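Local coordinates for uncharacterized protein (Bifidobacterium adolescentis ATCC 15703, PDB 3CPG) that probably binds pyridoxal 5'-phosphate and helps to keep the supply of this cofactor in balance, at residues 116-121 with 134-139; 161-166 with 196-201; 186-191 with 231-236; 201-206 with 216-221. All blocks are in the same frame, centred on the assembly; numbering follows the deposited sequence.

Contact 1: 116-121 with 134-139; sequences PFHLIG and VVDTIE
The contact is the parallel pairing of strands 113-119 and 137-141 in the barrel sheet of this TIM-barrel protein, where His118 meets Thr137 and Glu139. Helix 128-131 lies between the two strands in the chain. In the regular part, Leu119 N donates to Thr137 O at 3.1 Å, and Glu139 N donates to Leu119 O at 2.9 Å. Just before it, Asp136 closes a small loop with Phe117. Phe117 N donates to Asp136 OD1 at 2.9 Å, meeting the carboxylate on its syn side. Asp136 N returns a bond to Phe117 O at 3.0 Å.

The His118 ring bonds to a carboxylate at its edge and is covered on one face by Thr137. CG stands anti to the carbonyl carbon (chi1 -63°), which brings the ring alongside Thr137. CB of Thr137 sits almost centrally over that face, 3.4 Å from NE2, as a CH-pi contact. ND1 donates to Glu139 OE2 at 2.7 Å, meeting the anti lone pair of that oxygen, tilted slightly from the ring plane. The ring and carboxylate planes stand 76° apart. A water 2.8 Å from His118 NE2 also bonds weakly to Thr137 OG1, whose stronger partner is Gln199. On the other side of the sheet Leu119 CB packs on Val135 CG1. Phe117 CE1 touches Val134 CG1 at 3.4 Å.

Glu139 OE1 bonds to Ser243 OG, so both carboxylate oxygens are held. The bond from ND1, with Thr137 over the face, helps to fix the ring's rotation. The buried carboxylate would probably favour a proton on ND1 and stabilise positive charge on the imidazole.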
loop_
_atom_site.group_PDB
_atom_site.type_symbol
_atom_site.label_atom_id
_atom_site.label_comp_id
_atom_site.label_asym_id
_atom_site.label_seq_id
_atom_site.Cartn_x
_atom_site.Cartn_y
_atom_site.Cartn_z
ATOM N N PRO A 116 1.976 7.635 5.780
ATOM C CA PRO A 116 2.624 7.123 4.567
ATOM C C PRO A 116 1.799 7.420 3.319
ATOM O O PRO A 116 0.571 7.382 3.352
ATOM C CB PRO A 116 2.739 5.627 4.844
ATOM C CG PRO A 116 2.913 5.589 6.334
ATOM C CD PRO A 116 1.867 6.580 6.800
ATOM N N PHE A 117 2.486 7.726 2.223
ATOM C CA PHE A 117 1.825 8.015 0.952
ATOM C C PHE A 117 2.432 6.993 -0.008
ATOM O O PHE A 117 3.574 7.139 -0.430
ATOM C CB PHE A 117 2.151 9.453 0.511
ATOM C CG PHE A 117 1.315 9.965 -0.643
ATOM C CD1 PHE A 117 1.231 11.334 -0.887
ATOM C CD2 PHE A 117 0.646 9.095 -1.500
ATOM C CE1 PHE A 117 0.494 11.832 -1.968
ATOM C CE2 PHE A 117 -0.093 9.580 -2.580
ATOM C CZ PHE A 117 -0.168 10.951 -2.815
ATOM N N HIS A 118 1.676 5.943 -0.309
ATOM C CA HIS A 118 2.152 4.887 -1.197
ATOM C C HIS A 118 1.586 4.942 -2.601
ATOM O O HIS A 118 0.556 5.564 -2.849
ATOM C CB HIS A 118 1.791 3.504 -0.637
ATOM C CG HIS A 118 2.437 3.179 0.671
ATOM N ND1 HIS A 118 2.485 1.895 1.171
ATOM C CD2 HIS A 118 3.031 3.968 1.598
ATOM C CE1 HIS A 118 3.083 1.907 2.351
ATOM N NE2 HIS A 118 3.423 3.151 2.632
ATOM N N LEU A 119 2.291 4.289 -3.519
ATOM C CA LEU A 119 1.820 4.153 -4.887
ATOM C C LEU A 119 1.460 2.676 -4.869
ATOM O O LEU A 119 2.305 1.837 -4.549
ATOM C CB LEU A 119 2.924 4.390 -5.921
ATOM C CG LEU A 119 2.372 4.184 -7.343
ATOM C CD1 LEU A 119 1.425 5.329 -7.682
ATOM C CD2 LEU A 119 3.495 4.121 -8.356
ATOM N N ILE A 120 0.210 2.353 -5.176
ATOM C CA ILE A 120 -0.217 0.964 -5.158
ATOM C C ILE A 120 -0.621 0.454 -6.536
ATOM O O ILE A 120 -0.972 -0.714 -6.690
ATOM C CB ILE A 120 -1.375 0.763 -4.156
ATOM C CG1 ILE A 120 -2.591 1.579 -4.589
ATOM C CG2 ILE A 120 -0.936 1.209 -2.767
ATOM C CD1 ILE A 120 -3.803 1.411 -3.679
ATOM N N GLY A 121 -0.568 1.335 -7.532
ATOM C CA GLY A 121 -0.898 0.944 -8.894
ATOM C C GLY A 121 0.392 0.666 -9.648
ATOM O O GLY A 121 1.473 1.004 -9.164
ATOM N N VAL A 134 7.415 12.370 -3.879
ATOM C CA VAL A 134 6.224 12.316 -3.039
ATOM C C VAL A 134 5.986 11.048 -2.217
ATOM O O VAL A 134 5.856 11.110 -0.995
ATOM C CB VAL A 134 4.962 12.564 -3.900
ATOM C CG1 VAL A 134 3.708 12.457 -3.048
ATOM C CG2 VAL A 134 5.049 13.932 -4.557
ATOM N N VAL A 135 5.921 9.903 -2.887
ATOM C CA VAL A 135 5.646 8.644 -2.201
ATOM C C VAL A 135 6.838 8.065 -1.441
ATOM O O VAL A 135 7.969 8.085 -1.932
ATOM C CB VAL A 135 5.126 7.576 -3.194
ATOM C CG1 VAL A 135 3.971 8.143 -4.008
ATOM C CG2 VAL A 135 6.246 7.115 -4.107
ATOM N N ASP A 136 6.584 7.556 -0.238
ATOM C CA ASP A 136 7.657 6.961 0.549
ATOM C C ASP A 136 7.770 5.467 0.304
ATOM O O ASP A 136 8.776 4.855 0.649
ATOM C CB ASP A 136 7.481 7.223 2.049
ATOM C CG ASP A 136 6.033 7.354 2.464
ATOM O OD1 ASP A 136 5.175 6.605 1.957
ATOM O OD2 ASP A 136 5.763 8.216 3.322
ATOM N N THR A 137 6.732 4.877 -0.278
ATOM C CA THR A 137 6.754 3.452 -0.579
ATOM C C THR A 137 6.041 3.133 -1.889
ATOM O O THR A 137 4.933 3.605 -2.136
ATOM C CB THR A 137 6.083 2.614 0.533
ATOM O OG1 THR A 137 6.755 2.828 1.779
ATOM C CG2 THR A 137 6.153 1.129 0.187
ATOM N N ILE A 138 6.694 2.335 -2.728
ATOM C CA ILE A 138 6.115 1.895 -3.997
ATOM C C ILE A 138 5.750 0.420 -3.801
ATOM O O ILE A 138 6.622 -0.451 -3.788
ATOM C CB ILE A 138 7.127 2.029 -5.158
ATOM C CG1 ILE A 138 7.491 3.503 -5.364
ATOM C CG2 ILE A 138 6.532 1.440 -6.434
ATOM C CD1 ILE A 138 8.627 3.732 -6.361
ATOM N N GLU A 139 4.456 0.147 -3.648
ATOM C CA GLU A 139 3.978 -1.210 -3.399
ATOM C C GLU A 139 3.881 -2.129 -4.607
ATOM O O GLU A 139 3.674 -3.333 -4.453
ATOM C CB GLU A 139 2.595 -1.162 -2.744
ATOM C CG GLU A 139 2.562 -0.545 -1.362
ATOM C CD GLU A 139 1.272 -0.862 -0.630
ATOM O OE1 GLU A 139 0.612 -1.857 -1.003
ATOM O OE2 GLU A 139 0.925 -0.137 0.326
HETATM O O HOH W 1 5.146 2.953 4.839
#

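Contact 2: 161-166 with 196-201; sequences VGVLLE and IELQGL
Gln199 turns CG anti to its carbonyl carbon (chi1 -51°) and continues extended, which lays its amide across the backbone of Gly162. CD and OE1 of Gln199 both come within 3.6 Å of Gly162 CA, in the space a side chain would take. Leu201 has nearly the same first torsion (-52°). This sends its CD2 to within 3.6 Å of Leu165 CB, and the two leucines run side by side.

The Gln199 amide is held at both ends. NE2 donates to Glu197 OE1 at 2.9 Å, nearly in the amide plane, and OE1 is hydrogen-bonded across Gly162 to Thr137 OG1 of strand 137-141.

Strands 161-166 and 196-202 are adjacent parallel strands of the barrel, joined through helix 183-191 in a beta-alpha-beta unit. Glu197 N bonds to Val161 O, and Val163 N to Glu197 O. Gln199 N then donates to Val163 O at 2.9 Å, almost straight at 174°. The next bond slips by one residue: Leu165 N takes Gly200 O at 3.0 Å. Gln199 and Gly200 stand opposite Leu164, a beta bulge. Gly200 N is buried there with no partner, and Leu164 CD2 packs 3.5 Å from it.

On the other face Val163, Leu165, Ile196 and Leu198 meet helix 183-191, while Leu201 meets helix 211-231. Ile196 CG2 touches Val161 CG1 at 3.8 Å, and Leu198 CD1 lies 3.8 Å from Val163 O.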
loop_
_atom_site.group_PDB
_atom_site.type_symbol
_atom_site.label_atom_id
_atom_site.label_comp_id
_atom_site.label_asym_id
_atom_site.label_seq_id
_atom_site.Cartn_x
_atom_site.Cartn_y
_atom_site.Cartn_z
ATOM N N VAL A 161 13.932 4.967 -1.225
ATOM C CA VAL A 161 12.482 4.845 -1.275
ATOM C C VAL A 161 12.097 3.436 -0.845
ATOM O O VAL A 161 12.811 2.474 -1.128
ATOM C CB VAL A 161 11.937 5.135 -2.708
ATOM C CG1 VAL A 161 12.456 4.095 -3.699
ATOM C CG2 VAL A 161 10.414 5.163 -2.690
ATOM N N GLY A 162 10.981 3.317 -0.138
ATOM C CA GLY A 162 10.540 2.007 0.296
ATOM C C GLY A 162 9.874 1.277 -0.852
ATOM O O GLY A 162 9.322 1.903 -1.755
ATOM N N VAL A 163 9.943 -0.049 -0.840
ATOM C CA VAL A 163 9.303 -0.835 -1.886
ATOM C C VAL A 163 8.732 -2.119 -1.318
ATOM O O VAL A 163 9.249 -2.660 -0.339
ATOM C CB VAL A 163 10.288 -1.242 -3.024
ATOM C CG1 VAL A 163 10.849 -0.011 -3.712
ATOM C CG2 VAL A 163 11.408 -2.106 -2.459
ATOM N N LEU A 164 7.644 -2.580 -1.919
ATOM C CA LEU A 164 7.047 -3.850 -1.539
ATOM C C LEU A 164 7.137 -4.672 -2.813
ATOM O O LEU A 164 6.939 -4.143 -3.909
ATOM C CB LEU A 164 5.573 -3.710 -1.133
ATOM C CG LEU A 164 5.204 -2.837 0.070
ATOM C CD1 LEU A 164 3.758 -3.125 0.474
ATOM C CD2 LEU A 164 6.135 -3.123 1.242
ATOM N N LEU A 165 7.476 -5.947 -2.681
ATOM C CA LEU A 165 7.547 -6.821 -3.842
ATOM C C LEU A 165 6.126 -7.299 -4.093
ATOM O O LEU A 165 5.508 -7.936 -3.234
ATOM C CB LEU A 165 8.466 -8.018 -3.573
ATOM C CG LEU A 165 8.419 -9.153 -4.604
ATOM C CD1 LEU A 165 8.770 -8.625 -5.996
ATOM C CD2 LEU A 165 9.388 -10.250 -4.180
ATOM N N GLU A 166 5.605 -6.962 -5.267
ATOM C CA GLU A 166 4.251 -7.333 -5.654
ATOM C C GLU A 166 4.287 -8.727 -6.253
ATOM O O GLU A 166 4.975 -8.957 -7.245
ATOM C CB GLU A 166 3.728 -6.342 -6.691
ATOM C CG GLU A 166 2.306 -6.583 -7.149
ATOM C CD GLU A 166 1.929 -5.666 -8.295
ATOM O OE1 GLU A 166 2.473 -5.845 -9.405
ATOM O OE2 GLU A 166 1.103 -4.762 -8.082
ATOM N N ILE A 196 16.926 1.722 -2.222
ATOM C CA ILE A 196 15.626 1.133 -1.936
ATOM C C ILE A 196 15.642 0.303 -0.662
ATOM O O ILE A 196 16.669 -0.264 -0.273
ATOM C CB ILE A 196 15.101 0.247 -3.101
ATOM C CG1 ILE A 196 16.109 -0.847 -3.439
ATOM C CG2 ILE A 196 14.802 1.108 -4.323
ATOM C CD1 ILE A 196 15.665 -1.737 -4.588
ATOM N N GLU A 197 14.493 0.261 0.001
ATOM C CA GLU A 197 14.342 -0.509 1.223
ATOM C C GLU A 197 13.157 -1.457 1.062
ATOM O O GLU A 197 12.010 -1.021 0.969
ATOM C CB GLU A 197 14.099 0.414 2.421
ATOM C CG GLU A 197 14.016 -0.323 3.748
ATOM C CD GLU A 197 13.789 0.600 4.929
ATOM O OE1 GLU A 197 12.648 1.076 5.115
ATOM O OE2 GLU A 197 14.758 0.856 5.674
ATOM N N LEU A 198 13.437 -2.753 1.020
ATOM C CA LEU A 198 12.378 -3.750 0.885
ATOM C C LEU A 198 11.624 -3.808 2.212
ATOM O O LEU A 198 12.172 -4.249 3.224
ATOM C CB LEU A 198 12.987 -5.113 0.569
ATOM C CG LEU A 198 12.023 -6.292 0.480
ATOM C CD1 LEU A 198 11.003 -6.057 -0.625
ATOM C CD2 LEU A 198 12.820 -7.562 0.228
ATOM N N GLN A 199 10.367 -3.378 2.206
ATOM C CA GLN A 199 9.584 -3.341 3.441
ATOM C C GLN A 199 8.508 -4.411 3.578
ATOM O O GLN A 199 7.761 -4.422 4.564
ATOM C CB GLN A 199 8.958 -1.953 3.589
ATOM C CG GLN A 199 9.983 -0.839 3.436
ATOM C CD GLN A 199 9.361 0.542 3.391
ATOM O OE1 GLN A 199 8.306 0.741 2.789
ATOM N NE2 GLN A 199 10.028 1.511 4.010
ATOM N N GLY A 200 8.435 -5.308 2.599
ATOM C CA GLY A 200 7.435 -6.359 2.640
ATOM C C GLY A 200 6.950 -6.781 1.264
ATOM O O GLY A 200 7.585 -6.483 0.249
ATOM N N LEU A 201 5.826 -7.491 1.239
ATOM C CA LEU A 201 5.229 -7.979 -0.001
ATOM C C LEU A 201 3.812 -7.427 -0.171
ATOM O O LEU A 201 3.191 -6.975 0.788
ATOM C CB LEU A 201 5.176 -9.511 0.014
ATOM C CG LEU A 201 6.482 -10.252 0.331
ATOM C CD1 LEU A 201 6.220 -11.750 0.371
ATOM C CD2 LEU A 201 7.538 -9.914 -0.704
#

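Contact 3: 186-191 with 231-236; sequences IAQKIG and SGEPGT
The type II turn from Glu233 to Thr236, in the surface loop between helix 211-231 and strand 241-243, lies against the last turn of helix 183-191, with Gly191 CA only 4.0 Å from Gly235 CA. Two CA-H...O contacts join the backbones: Gly235 CA to Gly191 O at 3.4 Å, and Gly191 CA to Pro234 O. Neither glycine has a side chain, so the chains can come this close. Gly235 also has the positive phi of its place in the turn. No direct hydrogen bond crosses the contact. A water makes the polar link instead, donating to Gln188 O at 2.6 Å and to Pro234 O at 2.8 Å.

Gln188 and Glu233 meet flat against each other. The amide and carboxylate planes are 17° apart. Glu233 OE1 lies over the face of the amide, 3.0 Å from Gln188 CD and 2.9 Å from Gln188 NE2. The angle is too poor for a hydrogen bond. The bend of the Glu233 chain at chi2 (-142°) helps to turn the carboxylate over it. Ser231 CB touches the same NE2 at 3.5 Å. Ala187 and Thr236 both touch Ile228.

The loop is braced from within. Ser231 OG accepts from Glu233 N in an ST turn and also bonds to Ile228 O. Thr236 OG1 donates to Glu233 O at 2.6 Å.

The link thus rests on close packing of the two flat groups, CA-H...O contacts and one water. The neighbouring Gly191 O and Pro234 O are both acceptors, and the bridging water and CA hydrogens probably offset part of that cost.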
loop_
_atom_site.group_PDB
_atom_site.type_symbol
_atom_site.label_atom_id
_atom_site.label_comp_id
_atom_site.label_asym_id
_atom_site.label_seq_id
_atom_site.Cartn_x
_atom_site.Cartn_y
_atom_site.Cartn_z
ATOM N N ILE A 186 13.752 -12.950 -6.232
ATOM C CA ILE A 186 13.620 -11.548 -6.617
ATOM C C ILE A 186 13.801 -10.630 -5.413
ATOM O O ILE A 186 14.462 -9.595 -5.504
ATOM C CB ILE A 186 12.241 -11.282 -7.248
ATOM C CG1 ILE A 186 12.123 -12.060 -8.562
ATOM C CG2 ILE A 186 12.045 -9.790 -7.472
ATOM C CD1 ILE A 186 10.727 -12.074 -9.162
ATOM N N ALA A 187 13.207 -11.014 -4.289
ATOM C CA ALA A 187 13.299 -10.230 -3.064
ATOM C C ALA A 187 14.746 -10.069 -2.619
ATOM O O ALA A 187 15.178 -8.980 -2.244
ATOM C CB ALA A 187 12.489 -10.901 -1.960
ATOM N N GLN A 188 15.494 -11.164 -2.657
ATOM C CA GLN A 188 16.886 -11.132 -2.245
ATOM C C GLN A 188 17.714 -10.223 -3.148
ATOM O O GLN A 188 18.584 -9.499 -2.669
ATOM C CB GLN A 188 17.436 -12.557 -2.215
ATOM C CG GLN A 188 16.651 -13.436 -1.240
ATOM C CD GLN A 188 17.125 -14.872 -1.198
ATOM O OE1 GLN A 188 17.247 -15.528 -2.232
ATOM N NE2 GLN A 188 17.380 -15.376 0.008
ATOM N N LYS A 189 17.433 -10.245 -4.447
ATOM C CA LYS A 189 18.159 -9.385 -5.379
ATOM C C LYS A 189 17.823 -7.925 -5.079
ATOM O O LYS A 189 18.705 -7.066 -5.069
ATOM C CB LYS A 189 17.785 -9.714 -6.827
ATOM C CG LYS A 189 18.398 -8.761 -7.850
ATOM C CD LYS A 189 19.919 -8.733 -7.747
ATOM C CE LYS A 189 20.521 -7.642 -8.623
ATOM N NZ LYS A 189 20.216 -7.837 -10.065
ATOM N N ILE A 190 16.543 -7.649 -4.839
ATOM C CA ILE A 190 16.106 -6.292 -4.524
ATOM C C ILE A 190 16.822 -5.804 -3.264
ATOM O O ILE A 190 17.194 -4.635 -3.159
ATOM C CB ILE A 190 14.573 -6.236 -4.295
ATOM C CG1 ILE A 190 13.846 -6.511 -5.614
ATOM C CG2 ILE A 190 14.173 -4.874 -3.728
ATOM C CD1 ILE A 190 12.332 -6.576 -5.493
ATOM N N GLY A 191 17.022 -6.712 -2.314
ATOM C CA GLY A 191 17.693 -6.351 -1.078
ATOM C C GLY A 191 19.115 -5.853 -1.268
ATOM O O GLY A 191 19.651 -5.160 -0.402
ATOM N N SER A 231 15.864 -15.627 5.747
ATOM C CA SER A 231 17.089 -15.760 4.958
ATOM C C SER A 231 18.264 -14.975 5.526
ATOM O O SER A 231 19.414 -15.411 5.434
ATOM C CB SER A 231 16.842 -15.323 3.508
ATOM O OG SER A 231 16.836 -13.911 3.387
ATOM N N GLY A 232 17.974 -13.815 6.102
ATOM C CA GLY A 232 19.029 -13.000 6.673
ATOM C C GLY A 232 19.984 -12.445 5.632
ATOM O O GLY A 232 21.096 -12.031 5.963
ATOM N N GLU A 233 19.561 -12.435 4.372
ATOM C CA GLU A 233 20.406 -11.912 3.307
ATOM C C GLU A 233 20.389 -10.387 3.353
ATOM O O GLU A 233 19.470 -9.787 3.903
ATOM C CB GLU A 233 19.918 -12.411 1.946
ATOM C CG GLU A 233 19.759 -13.920 1.874
ATOM C CD GLU A 233 20.187 -14.498 0.542
ATOM O OE1 GLU A 233 19.833 -13.919 -0.507
ATOM O OE2 GLU A 233 20.872 -15.543 0.543
ATOM N N PRO A 234 21.416 -9.740 2.780
ATOM C CA PRO A 234 21.519 -8.279 2.763
ATOM C C PRO A 234 20.248 -7.558 2.321
ATOM O O PRO A 234 19.658 -7.888 1.292
ATOM C CB PRO A 234 22.684 -8.032 1.807
ATOM C CG PRO A 234 23.565 -9.213 2.064
ATOM C CD PRO A 234 22.573 -10.353 2.099
ATOM N N GLY A 235 19.836 -6.577 3.119
ATOM C CA GLY A 235 18.654 -5.796 2.805
ATOM C C GLY A 235 17.319 -6.518 2.875
ATOM O O GLY A 235 16.373 -6.117 2.200
ATOM N N THR A 236 17.224 -7.566 3.689
ATOM C CA THR A 236 15.968 -8.305 3.800
ATOM C C THR A 236 15.344 -8.275 5.194
ATOM O O THR A 236 14.214 -8.721 5.374
ATOM C CB THR A 236 16.153 -9.789 3.419
ATOM O OG1 THR A 236 17.018 -10.417 4.372
ATOM C CG2 THR A 236 16.754 -9.918 2.026
HETATM O O HOH W 2 19.715 -10.144 -0.442
#

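Contact 4: 201-206 with 216-221; sequences LMTIGA and RGFSHL
Thr203 OG1 is gripped twice where the chain runs on from Met202, while CG2 of the same residue packs on Leu221 and Phe218. Gly205 N donates to OG1 at 3.1 Å and 157°, an ST turn. OG1 is also hydrogen-bonded to Val167 O. These bonds fix the rotation of the side chain. OG1 stands anti to the backbone N (chi1 -170°), and this turns the methyl to the helix.

Leu221 makes the largest contact on the helix side and spans three residues. Its CD2 lies 3.8 Å from Thr203 CG2 and 3.9 Å from C of Met202, a selenomethionine here. Its other branch, CD1, reaches Leu201 CB at 3.7 Å. Leu201 CD1 continues to the helix backbone and rests 3.5 Å from Leu221 O. The two leucines lie alongside each other and point opposite ways.

Phe218 meets Thr203 with its ring edge. Its CE1 is 4.1 Å from Thr203 CG2, and the two side chains cross at about a right angle. The same CE1 comes obliquely to Gly205 CA at 4.4 Å. No hydrogen bond joins the two segments; the side chains meet through van der Waals contacts, mostly apolar.

The contact fastens helix 211-231 to the outside of strand 196-202 in the beta-alpha-beta unit that ends in strand 241-243. Leu221 also touches Leu242 of that strand. Met202 starts off away from the helix, and its side chain touches Leu164 and Glu166 on one neighbouring strand and Ser243 on the other.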
loop_
_atom_site.group_PDB
_atom_site.type_symbol
_atom_site.label_atom_id
_atom_site.label_comp_id
_atom_site.label_asym_id
_atom_site.label_seq_id
_atom_site.Cartn_x
_atom_site.Cartn_y
_atom_site.Cartn_z
ATOM N N LEU A 201 5.826 -7.491 1.239
ATOM C CA LEU A 201 5.229 -7.979 -0.001
ATOM C C LEU A 201 3.812 -7.427 -0.171
ATOM O O LEU A 201 3.191 -6.975 0.788
ATOM C CB LEU A 201 5.176 -9.511 0.014
ATOM C CG LEU A 201 6.482 -10.252 0.331
ATOM C CD1 LEU A 201 6.220 -11.750 0.371
ATOM C CD2 LEU A 201 7.538 -9.914 -0.704
HETATM N N MSE A 202 3.305 -7.483 -1.399
HETATM C CA MSE A 202 1.965 -6.993 -1.706
HETATM C C MSE A 202 1.329 -7.888 -2.757
HETATM O O MSE A 202 2.025 -8.484 -3.572
HETATM C CB MSE A 202 2.046 -5.557 -2.259
HETATM C CG MSE A 202 0.687 -4.882 -2.591
HETATM SE SE MSE A 202 -0.172 -5.322 -4.284
HETATM C CE MSE A 202 0.303 -3.753 -5.264
ATOM N N THR A 203 0.010 -8.005 -2.723
ATOM C CA THR A 203 -0.678 -8.771 -3.752
ATOM C C THR A 203 -2.087 -8.244 -3.945
ATOM O O THR A 203 -2.721 -7.743 -3.012
ATOM C CB THR A 203 -0.762 -10.282 -3.441
ATOM O OG1 THR A 203 -1.233 -10.976 -4.606
ATOM C CG2 THR A 203 -1.737 -10.547 -2.309
ATOM N N ILE A 204 -2.557 -8.337 -5.181
ATOM C CA ILE A 204 -3.904 -7.913 -5.523
ATOM C C ILE A 204 -4.841 -9.088 -5.223
ATOM O O ILE A 204 -6.058 -8.929 -5.143
ATOM C CB ILE A 204 -3.978 -7.528 -7.011
ATOM C CG1 ILE A 204 -3.035 -6.350 -7.278
ATOM C CG2 ILE A 204 -5.408 -7.173 -7.394
ATOM C CD1 ILE A 204 -2.955 -5.939 -8.738
ATOM N N GLY A 205 -4.256 -10.270 -5.045
ATOM C CA GLY A 205 -5.036 -11.454 -4.733
ATOM C C GLY A 205 -5.718 -12.049 -5.945
ATOM O O GLY A 205 -5.201 -11.971 -7.058
ATOM N N ALA A 206 -6.884 -12.647 -5.723
ATOM C CA ALA A 206 -7.658 -13.259 -6.797
ATOM C C ALA A 206 -9.080 -12.704 -6.789
ATOM O O ALA A 206 -9.761 -12.740 -5.762
ATOM C CB ALA A 206 -7.687 -14.774 -6.620
ATOM N N ARG A 216 -5.586 -19.269 -0.066
ATOM C CA ARG A 216 -4.329 -19.882 -0.483
ATOM C C ARG A 216 -3.302 -18.841 -0.917
ATOM O O ARG A 216 -2.116 -18.955 -0.596
ATOM C CB ARG A 216 -4.571 -20.885 -1.618
ATOM C CG ARG A 216 -3.308 -21.632 -2.053
ATOM C CD ARG A 216 -3.627 -22.731 -3.052
ATOM N NE ARG A 216 -4.592 -23.686 -2.513
ATOM C CZ ARG A 216 -5.837 -23.821 -2.956
ATOM N NH1 ARG A 216 -6.272 -23.063 -3.950
ATOM N NH2 ARG A 216 -6.652 -24.705 -2.397
ATOM N N GLY A 217 -3.764 -17.827 -1.644
ATOM C CA GLY A 217 -2.878 -16.773 -2.106
ATOM C C GLY A 217 -2.326 -15.900 -0.991
ATOM O O GLY A 217 -1.146 -15.542 -1.009
ATOM N N PHE A 218 -3.167 -15.544 -0.024
ATOM C CA PHE A 218 -2.717 -14.710 1.095
ATOM C C PHE A 218 -1.758 -15.512 1.965
ATOM O O PHE A 218 -0.763 -14.988 2.471
ATOM C CB PHE A 218 -3.903 -14.244 1.946
ATOM C CG PHE A 218 -4.842 -13.307 1.236
ATOM C CD1 PHE A 218 -4.370 -12.403 0.286
ATOM C CD2 PHE A 218 -6.195 -13.289 1.561
ATOM C CE1 PHE A 218 -5.232 -11.493 -0.324
ATOM C CE2 PHE A 218 -7.066 -12.381 0.958
ATOM C CZ PHE A 218 -6.583 -11.481 0.015
ATOM N N SER A 219 -2.077 -16.790 2.140
ATOM C CA SER A 219 -1.247 -17.682 2.936
ATOM C C SER A 219 0.124 -17.802 2.277
ATOM O O SER A 219 1.151 -17.778 2.948
ATOM C CB SER A 219 -1.906 -19.061 3.027
ATOM O OG SER A 219 -1.113 -19.960 3.780
ATOM N N HIS A 220 0.133 -17.925 0.953
ATOM C CA HIS A 220 1.384 -18.045 0.225
ATOM C C HIS A 220 2.228 -16.789 0.409
ATOM O O HIS A 220 3.436 -16.878 0.613
ATOM C CB HIS A 220 1.110 -18.295 -1.259
ATOM C CG HIS A 220 2.347 -18.354 -2.099
ATOM N ND1 HIS A 220 3.019 -17.225 -2.515
ATOM C CD2 HIS A 220 3.040 -19.408 -2.593
ATOM C CE1 HIS A 220 4.072 -17.581 -3.230
ATOM N NE2 HIS A 220 4.108 -18.900 -3.292
ATOM N N LEU A 221 1.589 -15.622 0.356
ATOM C CA LEU A 221 2.320 -14.370 0.528
ATOM C C LEU A 221 2.940 -14.295 1.923
ATOM O O LEU A 221 4.088 -13.886 2.074
ATOM C CB LEU A 221 1.396 -13.163 0.318
ATOM C CG LEU A 221 2.155 -11.876 -0.021
ATOM C CD1 LEU A 221 2.773 -12.004 -1.406
ATOM C CD2 LEU A 221 1.203 -10.682 0.027
#

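Contacts 1, 2 and 4 all reach the curled parallel sheet of the barrel. Contacts 1 and 2 have centres about 10 Å apart and meet across neighbouring strands 137-141 and 161-166. Contact 2 runs into contact 4 along strand 196-202, and they share Leu201. Contact 3 lies outside the sheet, about 11 Å from contact 2 between centres, where helix 183-191 packs on strands 161-166 and 196-202. Along the chain, contact 1 closes first, contacts 2 and 3 interleave, and contact 4 is nested inside the loop closed by contact 3. Ile120 of contact 1 lies about 7 Å, side chain to side chain, from Lys57, the predicted cofactor lysine, so contact 1 probably borders that site.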